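Local coordinates for protein telomerase reverse transcriptase (Candida albicans SC5314, PDB 6ZDQ) that probably elongates telomeres as a reverse transcriptase, adding short repeats to chromosome ends by copying a template within its own bound RNA, at residues I131-A142 and F151-L162. Sequence-based numbering, arbitrary orientation.
With nucleotides of chain B.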
loop_
_atom_site.group_PDB
_atom_site.type_symbol
_atom_site.label_atom_id
_atom_site.label_comp_id
_atom_site.label_asym_id
_atom_site.label_seq_id
_atom_site.Cartn_x
_atom_site.Cartn_y
_atom_site.Cartn_z
ATOM N N ILE A 131 6.869 13.696 29.412
ATOM C CA ILE A 131 8.218 13.412 29.890
ATOM C C ILE A 131 8.733 14.626 30.651
ATOM O O ILE A 131 8.739 15.746 30.125
ATOM C CB ILE A 131 9.150 13.052 28.722
ATOM C CG1 ILE A 131 8.721 11.726 28.091
ATOM C CG2 ILE A 131 10.593 12.985 29.190
ATOM C CD1 ILE A 131 9.573 11.304 26.920
ATOM N N ARG A 132 9.164 14.405 31.890
ATOM C CA ARG A 132 9.637 15.489 32.742
ATOM C C ARG A 132 10.996 15.975 32.251
ATOM O O ARG A 132 11.984 15.236 32.298
ATOM C CB ARG A 132 9.716 15.022 34.192
ATOM C CG ARG A 132 8.374 14.679 34.825
ATOM C CD ARG A 132 7.427 15.870 34.802
ATOM N NE ARG A 132 6.318 15.705 35.738
ATOM C CZ ARG A 132 5.202 15.033 35.468
ATOM N NH1 ARG A 132 5.041 14.455 34.285
ATOM N NH2 ARG A 132 4.248 14.938 36.384
ATOM N N LEU A 133 11.047 17.219 31.769
ATOM C CA LEU A 133 12.314 17.805 31.342
ATOM C C LEU A 133 13.257 18.033 32.518
ATOM O O LEU A 133 14.481 17.955 32.351
ATOM C CB LEU A 133 12.059 19.122 30.604
ATOM C CG LEU A 133 13.285 19.905 30.127
ATOM C CD1 LEU A 133 13.409 19.846 28.611
ATOM C CD2 LEU A 133 13.225 21.343 30.626
ATOM N N LYS A 134 12.712 18.328 33.702
ATOM C CA LYS A 134 13.547 18.608 34.868
ATOM C C LYS A 134 14.456 17.435 35.218
ATOM O O LYS A 134 15.585 17.642 35.677
ATOM C CB LYS A 134 12.670 18.968 36.069
ATOM C CG LYS A 134 11.635 17.905 36.414
ATOM C CD LYS A 134 11.152 18.011 37.852
ATOM C CE LYS A 134 10.224 16.856 38.199
ATOM N NZ LYS A 134 9.853 16.842 39.639
ATOM N N ASP A 135 13.986 16.202 35.015
ATOM C CA ASP A 135 14.748 15.021 35.405
ATOM C C ASP A 135 15.973 14.782 34.531
ATOM O O ASP A 135 16.826 13.971 34.906
ATOM C CB ASP A 135 13.848 13.786 35.374
ATOM C CG ASP A 135 12.671 13.899 36.324
ATOM O OD1 ASP A 135 12.567 14.929 37.020
ATOM O OD2 ASP A 135 11.851 12.958 36.374
ATOM N N PHE A 136 16.084 15.456 33.386
ATOM C CA PHE A 136 17.261 15.337 32.526
ATOM C C PHE A 136 18.275 16.382 32.975
ATOM O O PHE A 136 18.233 17.542 32.560
ATOM C CB PHE A 136 16.887 15.510 31.061
ATOM C CG PHE A 136 16.196 14.321 30.463
ATOM C CD1 PHE A 136 14.829 14.157 30.601
ATOM C CD2 PHE A 136 16.911 13.374 29.749
ATOM C CE1 PHE A 136 14.189 13.068 30.046
ATOM C CE2 PHE A 136 16.277 12.281 29.191
ATOM C CZ PHE A 136 14.913 12.128 29.340
ATOM N N LYS A 137 19.199 15.960 33.839
ATOM C CA LYS A 137 20.173 16.892 34.399
ATOM C C LYS A 137 21.229 17.286 33.373
ATOM O O LYS A 137 21.686 18.435 33.358
ATOM C CB LYS A 137 20.827 16.277 35.634
ATOM C CG LYS A 137 19.844 15.931 36.741
ATOM C CD LYS A 137 19.118 17.168 37.250
ATOM C CE LYS A 137 18.128 16.805 38.344
ATOM N NZ LYS A 137 17.486 18.002 38.949
ATOM N N TRP A 138 21.632 16.352 32.511
ATOM C CA TRP A 138 22.719 16.599 31.569
ATOM C C TRP A 138 22.326 17.516 30.410
ATOM O O TRP A 138 23.185 17.813 29.571
ATOM C CB TRP A 138 23.250 15.271 31.027
ATOM C CG TRP A 138 22.180 14.356 30.527
ATOM C CD1 TRP A 138 21.549 13.371 31.229
ATOM C CD2 TRP A 138 21.610 14.341 29.215
ATOM N NE1 TRP A 138 20.623 12.741 30.435
ATOM C CE2 TRP A 138 20.639 13.320 29.193
ATOM C CE3 TRP A 138 21.827 15.090 28.055
ATOM C CZ2 TRP A 138 19.888 13.030 28.056
ATOM C CZ3 TRP A 138 21.080 14.802 26.930
ATOM C CH2 TRP A 138 20.123 13.781 26.938
ATOM N N LEU A 139 21.073 17.972 30.334
ATOM C CA LEU A 139 20.693 18.904 29.277
ATOM C C LEU A 139 21.421 20.237 29.399
ATOM O O LEU A 139 21.478 20.992 28.422
ATOM C CB LEU A 139 19.181 19.131 29.283
ATOM C CG LEU A 139 18.315 17.961 28.815
ATOM C CD1 LEU A 139 16.844 18.343 28.822
ATOM C CD2 LEU A 139 18.745 17.494 27.435
ATOM N N GLY A 140 21.968 20.542 30.574
ATOM C CA GLY A 140 22.800 21.715 30.753
ATOM C C GLY A 140 23.869 21.424 31.783
ATOM O O GLY A 140 23.848 20.393 32.459
ATOM N N ARG A 141 24.820 22.355 31.897
ATOM C CA ARG A 141 25.886 22.181 32.877
ATOM C C ARG A 141 25.369 22.349 34.301
ATOM O O ARG A 141 25.910 21.742 35.231
ATOM C CB ARG A 141 27.028 23.156 32.593
ATOM C CG ARG A 141 26.644 24.619 32.661
ATOM C CD ARG A 141 27.787 25.514 32.196
ATOM N NE ARG A 141 28.981 25.378 33.027
ATOM C CZ ARG A 141 30.038 24.636 32.710
ATOM N NH1 ARG A 141 30.057 23.955 31.573
ATOM N NH2 ARG A 141 31.078 24.574 33.531
ATOM N N ALA A 142 24.329 23.156 34.488
ATOM C CA ALA A 142 23.666 23.298 35.776
ATOM C C ALA A 142 22.457 22.373 35.832
ATOM O O ALA A 142 21.773 22.167 34.825
ATOM C CB ALA A 142 23.231 24.745 36.015
ATOM N N PHE A 151 15.519 27.126 29.533
ATOM C CA PHE A 151 14.426 26.168 29.396
ATOM C C PHE A 151 14.126 25.875 27.931
ATOM O O PHE A 151 13.976 24.713 27.537
ATOM C CB PHE A 151 13.174 26.684 30.107
ATOM C CG PHE A 151 11.986 25.776 29.965
ATOM C CD1 PHE A 151 11.827 24.683 30.801
ATOM C CD2 PHE A 151 11.032 26.008 28.989
ATOM C CE1 PHE A 151 10.738 23.842 30.666
ATOM C CE2 PHE A 151 9.941 25.171 28.850
ATOM C CZ PHE A 151 9.794 24.087 29.689
ATOM N N GLU A 152 14.012 26.923 27.110
ATOM C CA GLU A 152 13.770 26.718 25.685
ATOM C C GLU A 152 14.896 25.914 25.045
ATOM O O GLU A 152 14.641 24.985 24.270
ATOM C CB GLU A 152 13.603 28.063 24.977
ATOM C CG GLU A 152 12.384 28.862 25.421
ATOM C CD GLU A 152 12.324 30.234 24.777
ATOM O OE1 GLU A 152 13.176 30.516 23.910
ATOM O OE2 GLU A 152 11.430 31.029 25.138
ATOM N N LEU A 153 16.148 26.250 25.365
ATOM C CA LEU A 153 17.278 25.547 24.766
ATOM C C LEU A 153 17.304 24.080 25.182
ATOM O O LEU A 153 17.554 23.199 24.351
ATOM C CB LEU A 153 18.585 26.246 25.138
ATOM C CG LEU A 153 19.860 25.780 24.434
ATOM C CD1 LEU A 153 19.606 25.513 22.964
ATOM C CD2 LEU A 153 20.946 26.824 24.594
ATOM N N ARG A 154 17.044 23.795 26.463
ATOM C CA ARG A 154 16.969 22.405 26.903
ATOM C C ARG A 154 15.771 21.686 26.299
ATOM O O ARG A 154 15.838 20.475 26.054
ATOM C CB ARG A 154 16.909 22.327 28.429
ATOM C CG ARG A 154 18.139 22.866 29.128
ATOM C CD ARG A 154 18.244 22.334 30.543
ATOM N NE ARG A 154 19.229 23.065 31.333
ATOM C CZ ARG A 154 19.575 22.745 32.575
ATOM N NH1 ARG A 154 19.019 21.698 33.172
ATOM N NH2 ARG A 154 20.480 23.468 33.220
ATOM N N THR A 155 14.665 22.401 26.072
ATOM C CA THR A 155 13.492 21.779 25.463
ATOM C C THR A 155 13.785 21.329 24.038
ATOM O O THR A 155 13.384 20.232 23.630
ATOM C CB THR A 155 12.309 22.746 25.486
ATOM O OG1 THR A 155 12.011 23.113 26.839
ATOM C CG2 THR A 155 11.082 22.095 24.861
ATOM N N ALA A 156 14.477 22.166 23.263
ATOM C CA ALA A 156 14.853 21.778 21.907
ATOM C C ALA A 156 15.828 20.608 21.926
ATOM O O ALA A 156 15.677 19.644 21.165
ATOM C CB ALA A 156 15.453 22.971 21.165
ATOM N N PHE A 157 16.843 20.678 22.790
ATOM C CA PHE A 157 17.831 19.606 22.864
ATOM C C PHE A 157 17.188 18.285 23.273
ATOM O O PHE A 157 17.498 17.234 22.700
ATOM C CB PHE A 157 18.944 19.987 23.840
ATOM C CG PHE A 157 20.157 19.106 23.750
ATOM C CD1 PHE A 157 20.428 18.389 22.596
ATOM C CD2 PHE A 157 21.023 18.985 24.826
ATOM C CE1 PHE A 157 21.539 17.575 22.513
ATOM C CE2 PHE A 157 22.136 18.172 24.749
ATOM C CZ PHE A 157 22.395 17.466 23.590
ATOM N N LEU A 158 16.289 18.318 24.262
ATOM C CA LEU A 158 15.633 17.089 24.700
ATOM C C LEU A 158 14.820 16.463 23.575
ATOM O O LEU A 158 14.827 15.239 23.401
ATOM C CB LEU A 158 14.740 17.365 25.907
ATOM C CG LEU A 158 13.970 16.145 26.415
ATOM C CD1 LEU A 158 14.928 15.131 27.028
ATOM C CD2 LEU A 158 12.878 16.543 27.402
ATOM N N LYS A 159 14.102 17.286 22.804
ATOM C CA LYS A 159 13.331 16.760 21.681
ATOM C C LYS A 159 14.245 16.163 20.618
ATOM O O LYS A 159 13.922 15.129 20.023
ATOM C CB LYS A 159 12.451 17.856 21.082
ATOM C CG LYS A 159 11.334 18.333 21.998
ATOM C CD LYS A 159 10.495 19.414 21.331
ATOM C CE LYS A 159 9.407 19.926 22.262
ATOM N NZ LYS A 159 8.611 21.018 21.635
ATOM N N GLY A 160 15.389 16.803 20.363
ATOM C CA GLY A 160 16.346 16.237 19.427
ATOM C C GLY A 160 16.949 14.942 19.932
ATOM O O GLY A 160 17.101 13.981 19.173
ATOM N N TYR A 161 17.300 14.900 21.220
ATOM C CA TYR A 161 17.824 13.676 21.817
ATOM C C TYR A 161 16.816 12.538 21.709
ATOM O O TYR A 161 17.167 11.418 21.317
ATOM C CB TYR A 161 18.209 13.935 23.273
ATOM C CG TYR A 161 18.502 12.682 24.065
ATOM C CD1 TYR A 161 19.738 12.054 23.978
ATOM C CD2 TYR A 161 17.543 12.129 24.903
ATOM C CE1 TYR A 161 20.008 10.911 24.702
ATOM C CE2 TYR A 161 17.802 10.988 25.629
ATOM C CZ TYR A 161 19.034 10.381 25.526
ATOM O OH TYR A 161 19.289 9.241 26.254
ATOM N N LEU A 162 15.553 12.805 22.054
ATOM C CA LEU A 162 14.521 11.781 21.923
ATOM C C LEU A 162 14.326 11.361 20.472
ATOM O O LEU A 162 14.019 10.195 20.200
ATOM C CB LEU A 162 13.203 12.279 22.512
ATOM C CG LEU A 162 13.181 12.491 24.027
ATOM C CD1 LEU A 162 11.820 12.985 24.481
ATOM C CD2 LEU A 162 13.559 11.210 24.751
ATOM P P G B 60 8.576 19.301 33.447
ATOM O OP1 G B 60 9.701 18.531 34.030
ATOM O OP2 G B 60 7.261 19.322 34.136
ATOM O "O5'" G B 60 9.064 20.803 33.260
ATOM C "C5'" G B 60 8.705 21.812 34.189
ATOM C "C4'" G B 60 9.003 23.184 33.640
ATOM O "O4'" G B 60 8.128 23.471 32.517
ATOM C "C3'" G B 60 8.775 24.348 34.588
ATOM O "O3'" G B 60 9.837 24.528 35.504
ATOM C "C2'" G B 60 8.591 25.516 33.629
ATOM O "O2'" G B 60 9.846 25.943 33.122
ATOM C "C1'" G B 60 7.814 24.848 32.496
ATOM N N9 G B 60 6.356 25.002 32.658
ATOM C C8 G B 60 5.444 24.014 32.944
ATOM N N7 G B 60 4.217 24.456 33.028
ATOM C C5 G B 60 4.323 25.819 32.781
ATOM C C6 G B 60 3.326 26.829 32.739
ATOM O O6 G B 60 2.106 26.721 32.916
ATOM N N1 G B 60 3.875 28.075 32.456
ATOM C C2 G B 60 5.209 28.321 32.240
ATOM N N2 G B 60 5.545 29.593 31.981
ATOM N N3 G B 60 6.148 27.390 32.278
ATOM C C4 G B 60 5.637 26.170 32.551
ATOM P P U B 59 3.438 17.028 31.670
ATOM O OP1 U B 59 3.840 15.776 32.356
ATOM O OP2 U B 59 2.461 17.934 32.323
ATOM O "O5'" U B 59 4.755 17.868 31.355
ATOM C "C5'" U B 59 5.828 17.289 30.626
ATOM C "C4'" U B 59 6.785 18.339 30.118
ATOM O "O4'" U B 59 6.126 19.188 29.143
ATOM C "C3'" U B 59 7.314 19.317 31.152
ATOM O "O3'" U B 59 8.360 18.781 31.942
ATOM C "C2'" U B 59 7.734 20.503 30.294
ATOM O "O2'" U B 59 8.973 20.245 29.652
ATOM C "C1'" U B 59 6.633 20.505 29.232
ATOM N N1 U B 59 5.526 21.424 29.587
ATOM C C2 U B 59 5.680 22.767 29.290
ATOM O O2 U B 59 6.676 23.217 28.750
ATOM N N3 U B 59 4.625 23.568 29.646
ATOM C C4 U B 59 3.453 23.175 30.259
ATOM O O4 U B 59 2.591 24.017 30.518
ATOM C C5 U B 59 3.367 21.774 30.535
ATOM C C6 U B 59 4.380 20.969 30.198
ATOM P P A B 32 5.390 34.770 29.038
ATOM O OP1 A B 32 5.875 36.167 28.906
ATOM O OP2 A B 32 3.976 34.524 29.419
ATOM O "O5'" A B 32 5.667 34.005 27.667
ATOM C "C5'" A B 32 6.894 34.174 26.970
ATOM C "C4'" A B 32 7.725 32.914 26.986
ATOM O "O4'" A B 32 7.502 32.195 28.227
ATOM C "C3'" A B 32 7.416 31.889 25.905
ATOM O "O3'" A B 32 8.033 32.197 24.667
ATOM C "C2'" A B 32 7.917 30.591 26.526
ATOM O "O2'" A B 32 9.331 30.499 26.420
ATOM C "C1'" A B 32 7.562 30.804 27.996
ATOM N N9 A B 32 6.257 30.213 28.350
ATOM C C8 A B 32 5.074 30.866 28.590
ATOM N N7 A B 32 4.078 30.067 28.892
ATOM C C5 A B 32 4.647 28.801 28.851
ATOM C C6 A B 32 4.119 27.516 29.079
ATOM N N6 A B 32 2.845 27.284 29.404
ATOM N N1 A B 32 4.956 26.463 28.956
ATOM C C2 A B 32 6.235 26.694 28.628
ATOM N N3 A B 32 6.847 27.851 28.391
ATOM C C4 A B 32 5.988 28.877 28.520
#
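Leu158 and Phe136 meet in the helical telomerase RNA-binding domain, where the loop 131-142 folds back over the N-terminal half of helix 148-177. From Leu158 CB outward, CB packs on Leu139 CD1, and CG, anti to the backbone N (chi1 178°), sends its two methyls to different partners. CD1 sits 3.5 Å from the centroid of the Phe136 ring, almost on the ring normal, a CH-pi contact; CD2 lies 3.6 Å from Leu133 CD1. About one helical turn after Leu158, Tyr161 offers its ring face to the edge of the Trp138 six-membered ring, a T-shaped pair with planes at 69° and CH2 over the ring centre. Outside the pair, Trp138 NE1 and Tyr161 OH bond to the carbonyls of Asp95 and Ala96. The Arg154 chain, extended from CG to NE, runs alongside Leu139, CD 3.6 Å from Leu139 CB, its guanidinium with one face to Gly140 N; Asp150 takes its NE in a salt bridge. Near the segment's start the backbone binds RNA of chain B: Leu133 N donates to O3' of U59, and Lys134 N to OP1 of G60 at 3.0 Å. Leu133 CD2 meets Phe151 CE1; G60 O2' and Thr155 OG1 lie over opposite faces of that ring, both offset toward the rim, and Thr155 OG1 donates to Phe151 O at 2.6 Å.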